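Local structure of trypsin inhibitor 3 (4AOR) at residues D[20-24]-D[33-37]; D[10-14]-D[24-28]. The protein inhibits trypsin, acting as a small disulfide-knotted plant inhibitor of the Mirabilis serine proteinase inhibitor family. One frame throughout, in Å; residues are numbered along the deposited sequence.

Both interactions lie close to the middle of this small knottin, their centres about 5 Å apart. Along the chain, segment 10-14 comes first, then 20-24, which meets 24-28 at the shared Ala24, and 33-37 closes the chain. Strand 34-36, part of interaction 1, is the middle strand of an antiparallel sheet whose outer strands, 10-11 and 25-27, are joined in interaction 2. The two contacts also meet directly: Val35 O lies 2.8 Å from Val26 N, a probable hydrogen bond. Two disulfides thus lock the turn, the sheet and the C-terminus together, and the reactive bond for trypsin, by similarity Arg32-Ile33, lies at the start of segment 33-37.

Interaction 1 (D[20-24]-D[33-37]); sequences CCSGA and IFVCQ
Cys20 and Cys36 are joined by a buried disulfide, and the packing is tightest there: the SG-SG bond is 2.0 Å, and the CB of Cys20 comes to 3.6 Å from the CB of Cys36. Both sulfurs lie anti to their own carbonyl carbons, and the bridge twists with a left-handed chi3 of -77°. Beside it Ala24 O is held from the other segment. Gln37 N donates to it at 2.9 Å, nearly straight at hydrogen (167°), and the CA-H of Cys36 turns to the same oxygen. In cysteine order this is the third-to-sixth disulfide of the knottin fold, the one that threads the ring made by Cys4-Cys21, Cys11-Cys25 and the backbone between them. The type I turn from Cys20 to Gly23, closed by Gly23 N to Cys20 O, then leads the chain round to Ala24. Toward solvent the contact is looser and more polar. Ser22 OG donates to Gln37 O at 2.9 Å, approaching from above the carboxylate plane. The same hydroxyl takes a weak bond from Ala24 N, so it connects the turn with the chain terminus. Gln37 O has a further partner in Ser7 OG, while a water accepting from Ser22 N reaches that oxygen weakly at 3.5 Å. With CG anti to its backbone N (chi1 -176°), the extended, solvent-exposed Gln37 side chain runs past the methyl of Ala24, whose CB lies 3.6 Å from Gln37 OE1 in van der Waals contact.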
loop_
_atom_site.group_PDB
_atom_site.type_symbol
_atom_site.label_atom_id
_atom_site.label_comp_id
_atom_site.label_asym_id
_atom_site.label_seq_id
_atom_site.Cartn_x
_atom_site.Cartn_y
_atom_site.Cartn_z
ATOM N N CYS D 20 5.717 -19.326 7.772
ATOM C CA CYS D 20 6.956 -18.887 8.377
ATOM C C CYS D 20 7.630 -20.071 9.050
ATOM O O CYS D 20 6.951 -20.866 9.716
ATOM C CB CYS D 20 6.672 -17.826 9.445
ATOM S SG CYS D 20 5.939 -16.273 8.798
ATOM N N CYS D 21 8.949 -20.163 8.902
ATOM C CA CYS D 21 9.697 -21.222 9.572
ATOM C C CYS D 21 9.394 -21.222 11.071
ATOM O O CYS D 21 9.237 -22.292 11.677
ATOM C CB CYS D 21 11.201 -21.076 9.317
ATOM S SG CYS D 21 11.624 -21.266 7.592
ATOM N N SER D 22 9.243 -20.019 11.639
ATOM C CA SER D 22 9.024 -19.816 13.072
ATOM C C SER D 22 7.602 -20.113 13.530
ATOM O O SER D 22 7.333 -20.203 14.725
ATOM C CB SER D 22 9.322 -18.370 13.437
ATOM O OG SER D 22 8.300 -17.554 12.898
ATOM N N GLY D 23 6.683 -20.229 12.582
ATOM C CA GLY D 23 5.318 -20.581 12.899
ATOM C C GLY D 23 4.506 -19.401 13.391
ATOM O O GLY D 23 3.393 -19.588 13.899
ATOM N N ALA D 24 5.053 -18.191 13.247
ATOM C CA ALA D 24 4.304 -16.981 13.594
ATOM C C ALA D 24 4.486 -15.883 12.558
ATOM O O ALA D 24 5.603 -15.437 12.298
ATOM C CB ALA D 24 4.715 -16.466 14.944
ATOM N N ILE D 33 3.026 -4.065 6.949
ATOM C CA ILE D 33 2.986 -5.416 6.428
ATOM C C ILE D 33 3.031 -6.363 7.614
ATOM O O ILE D 33 3.333 -5.942 8.724
ATOM C CB ILE D 33 4.251 -5.741 5.601
ATOM C CG1 ILE D 33 5.507 -5.307 6.337
ATOM C CG2 ILE D 33 4.193 -5.110 4.213
ATOM C CD1 ILE D 33 6.743 -5.936 5.755
ATOM N N PHE D 34 2.757 -7.634 7.354
ATOM C CA PHE D 34 3.044 -8.705 8.295
ATOM C C PHE D 34 4.445 -9.268 7.980
ATOM O O PHE D 34 4.904 -9.227 6.830
ATOM C CB PHE D 34 2.020 -9.824 8.149
ATOM C CG PHE D 34 0.695 -9.536 8.798
ATOM C CD1 PHE D 34 -0.177 -8.606 8.234
ATOM C CD2 PHE D 34 0.311 -10.209 9.948
ATOM C CE1 PHE D 34 -1.418 -8.342 8.829
ATOM C CE2 PHE D 34 -0.935 -9.941 10.548
ATOM C CZ PHE D 34 -1.788 -9.004 9.977
ATOM N N VAL D 35 5.138 -9.741 9.018
ATOM C CA VAL D 35 6.452 -10.377 8.845
ATOM C C VAL D 35 6.538 -11.632 9.679
ATOM O O VAL D 35 5.783 -11.793 10.650
ATOM C CB VAL D 35 7.630 -9.473 9.253
ATOM C CG1 VAL D 35 7.843 -8.359 8.227
ATOM C CG2 VAL D 35 7.432 -8.921 10.691
ATOM N N CYS D 36 7.461 -12.512 9.306
ATOM C CA CYS D 36 7.693 -13.717 10.099
ATOM C C CYS D 36 8.465 -13.362 11.349
ATOM O O CYS D 36 9.494 -12.688 11.300
ATOM C CB CYS D 36 8.479 -14.762 9.278
ATOM S SG CYS D 36 7.545 -15.427 7.883
ATOM N N GLN D 37 7.958 -13.836 12.473
ATOM C CA GLN D 37 8.662 -13.734 13.748
ATOM C C GLN D 37 10.031 -14.411 13.644
ATOM O O GLN D 37 10.199 -15.394 12.889
ATOM C CB GLN D 37 7.801 -14.395 14.816
ATOM C CG GLN D 37 8.308 -14.321 16.227
ATOM C CD GLN D 37 7.357 -15.035 17.168
ATOM O OE1 GLN D 37 6.302 -14.506 17.526
ATOM N NE2 GLN D 37 7.713 -16.261 17.549
ATOM O OXT GLN D 37 11.006 -13.978 14.277
HETATM O O HOH W 1 10.217 -17.604 10.222
#

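Interaction 2 (D[10-14]-D[24-28]); sequences ICSGF and ACVPH
Cys11 and Cys25 bring the two backbones nearest each other, with 6.3 Å between their CA atoms. Their strands, 10-11 and 25-27, are the outer members of the sheet; each is antiparallel to strand 34-36 between them, but the sheet twists so strongly that the two outer segments cross at a steep angle. Each pairs with that middle strand, Cys11 with Phe34 and Val26 with Val35, instead of with its counterpart here. What spans the gap is the disulfide, 2.0 Å from Cys11 SG to Cys25 SG, opened to a right-handed chi3 of 104°. This leaves Cys11 CB 4.2 Å from Cys25 CB. The sulfurs reach it by different routes: that of Cys11 sits between its backbone N and carbonyl carbon, whereas that of Cys25 stands anti to its N (chi1 178°). Cys25 SG also lies against the backbone beyond Cys11, 3.5 Å from Ser12 O. The side chains of Cys20 and Phe34 pack on both half-cystines. Past the bridge, segment 10-14 curls into an ST turn, where Ser12 OG accepts from Phe14 N at 3.0 Å and comes in plane at the edge of the Phe14 ring. That hydroxyl is also hydrogen-bonded to the backbone of another protein chain, and Ser12 N bonds to Gln19 OE1, so both are engaged away from segment 24-28. This is the second-to-fifth disulfide of the knottin, one side of the ring through which Cys20-Cys36 passes. The direct link between these segments is the cystine, so reduction would probably leave them connected mainly through their shared neighbour, strand 34-36.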
loop_
_atom_site.group_PDB
_atom_site.type_symbol
_atom_site.label_atom_id
_atom_site.label_comp_id
_atom_site.label_asym_id
_atom_site.label_seq_id
_atom_site.Cartn_x
_atom_site.Cartn_y
_atom_site.Cartn_z
ATOM N N ILE D 10 8.630 -10.994 4.619
ATOM C CA ILE D 10 7.241 -10.614 4.443
ATOM C C ILE D 10 6.348 -11.856 4.463
ATOM O O ILE D 10 6.706 -12.911 3.911
ATOM C CB ILE D 10 7.044 -9.980 3.058
ATOM C CG1 ILE D 10 7.897 -8.715 2.934
ATOM C CG2 ILE D 10 5.563 -9.666 2.814
ATOM C CD1 ILE D 10 7.991 -8.205 1.465
ATOM N N CYS D 11 5.181 -11.727 5.066
ATOM C CA CYS D 11 4.184 -12.773 5.004
ATOM C C CYS D 11 2.794 -12.167 5.008
ATOM O O CYS D 11 2.650 -10.943 4.945
ATOM C CB CYS D 11 4.358 -13.772 6.161
ATOM S SG CYS D 11 4.283 -13.030 7.807
ATOM N N SER D 12 1.791 -13.027 5.100
ATOM C CA SER D 12 0.392 -12.618 4.939
ATOM C C SER D 12 -0.430 -12.804 6.179
ATOM O O SER D 12 -0.482 -13.898 6.726
ATOM C CB SER D 12 -0.282 -13.421 3.843
ATOM O OG SER D 12 -1.652 -13.037 3.695
ATOM N N GLY D 13 -1.152 -11.765 6.567
ATOM C CA GLY D 13 -2.123 -11.900 7.635
ATOM C C GLY D 13 -3.258 -12.875 7.326
ATOM O O GLY D 13 -3.993 -13.256 8.248
ATOM N N PHE D 14 -3.418 -13.265 6.059
ATOM C CA PHE D 14 -4.475 -14.195 5.658
ATOM C C PHE D 14 -4.021 -15.647 5.672
ATOM O O PHE D 14 -4.846 -16.552 5.533
ATOM C CB PHE D 14 -4.988 -13.899 4.237
ATOM C CG PHE D 14 -5.699 -12.577 4.092
ATOM C CD1 PHE D 14 -4.997 -11.431 3.747
ATOM C CD2 PHE D 14 -7.075 -12.488 4.257
ATOM C CE1 PHE D 14 -5.658 -10.209 3.602
ATOM C CE2 PHE D 14 -7.737 -11.283 4.127
ATOM C CZ PHE D 14 -7.029 -10.131 3.793
ATOM N N ALA D 24 5.053 -18.191 13.247
ATOM C CA ALA D 24 4.304 -16.981 13.594
ATOM C C ALA D 24 4.486 -15.883 12.558
ATOM O O ALA D 24 5.603 -15.437 12.298
ATOM C CB ALA D 24 4.715 -16.466 14.944
ATOM N N CYS D 25 3.369 -15.461 11.987
ATOM C CA CYS D 25 3.350 -14.337 11.064
ATOM C C CYS D 25 2.632 -13.215 11.789
ATOM O O CYS D 25 1.445 -13.337 12.101
ATOM C CB CYS D 25 2.590 -14.736 9.802
ATOM S SG CYS D 25 2.420 -13.407 8.560
ATOM N N VAL D 26 3.342 -12.125 12.047
ATOM C CA VAL D 26 2.849 -11.097 12.965
ATOM C C VAL D 26 2.884 -9.721 12.338
ATOM O O VAL D 26 3.658 -9.485 11.420
ATOM C CB VAL D 26 3.705 -11.065 14.226
ATOM C CG1 VAL D 26 3.545 -12.370 14.999
ATOM C CG2 VAL D 26 5.171 -10.831 13.876
ATOM N N PRO D 27 2.040 -8.805 12.817
ATOM C CA PRO D 27 2.147 -7.455 12.244
ATOM C C PRO D 27 3.472 -6.825 12.610
ATOM O O PRO D 27 3.936 -6.926 13.764
ATOM C CB PRO D 27 1.003 -6.684 12.921
ATOM C CG PRO D 27 0.063 -7.738 13.423
ATOM C CD PRO D 27 0.882 -8.959 13.707
ATOM N N HIS D 28 4.119 -6.214 11.623
ATOM C CA HIS D 28 5.290 -5.404 11.878
ATOM C C HIS D 28 4.876 -4.207 12.727
ATOM O O HIS D 28 3.757 -3.681 12.576
ATOM C CB HIS D 28 5.939 -4.962 10.564
ATOM C CG HIS D 28 7.339 -4.463 10.721
ATOM N ND1 HIS D 28 7.641 -3.150 11.039
ATOM C CD2 HIS D 28 8.529 -5.103 10.597
ATOM C CE1 HIS D 28 8.953 -3.009 11.104
ATOM N NE2 HIS D 28 9.516 -4.181 10.850
#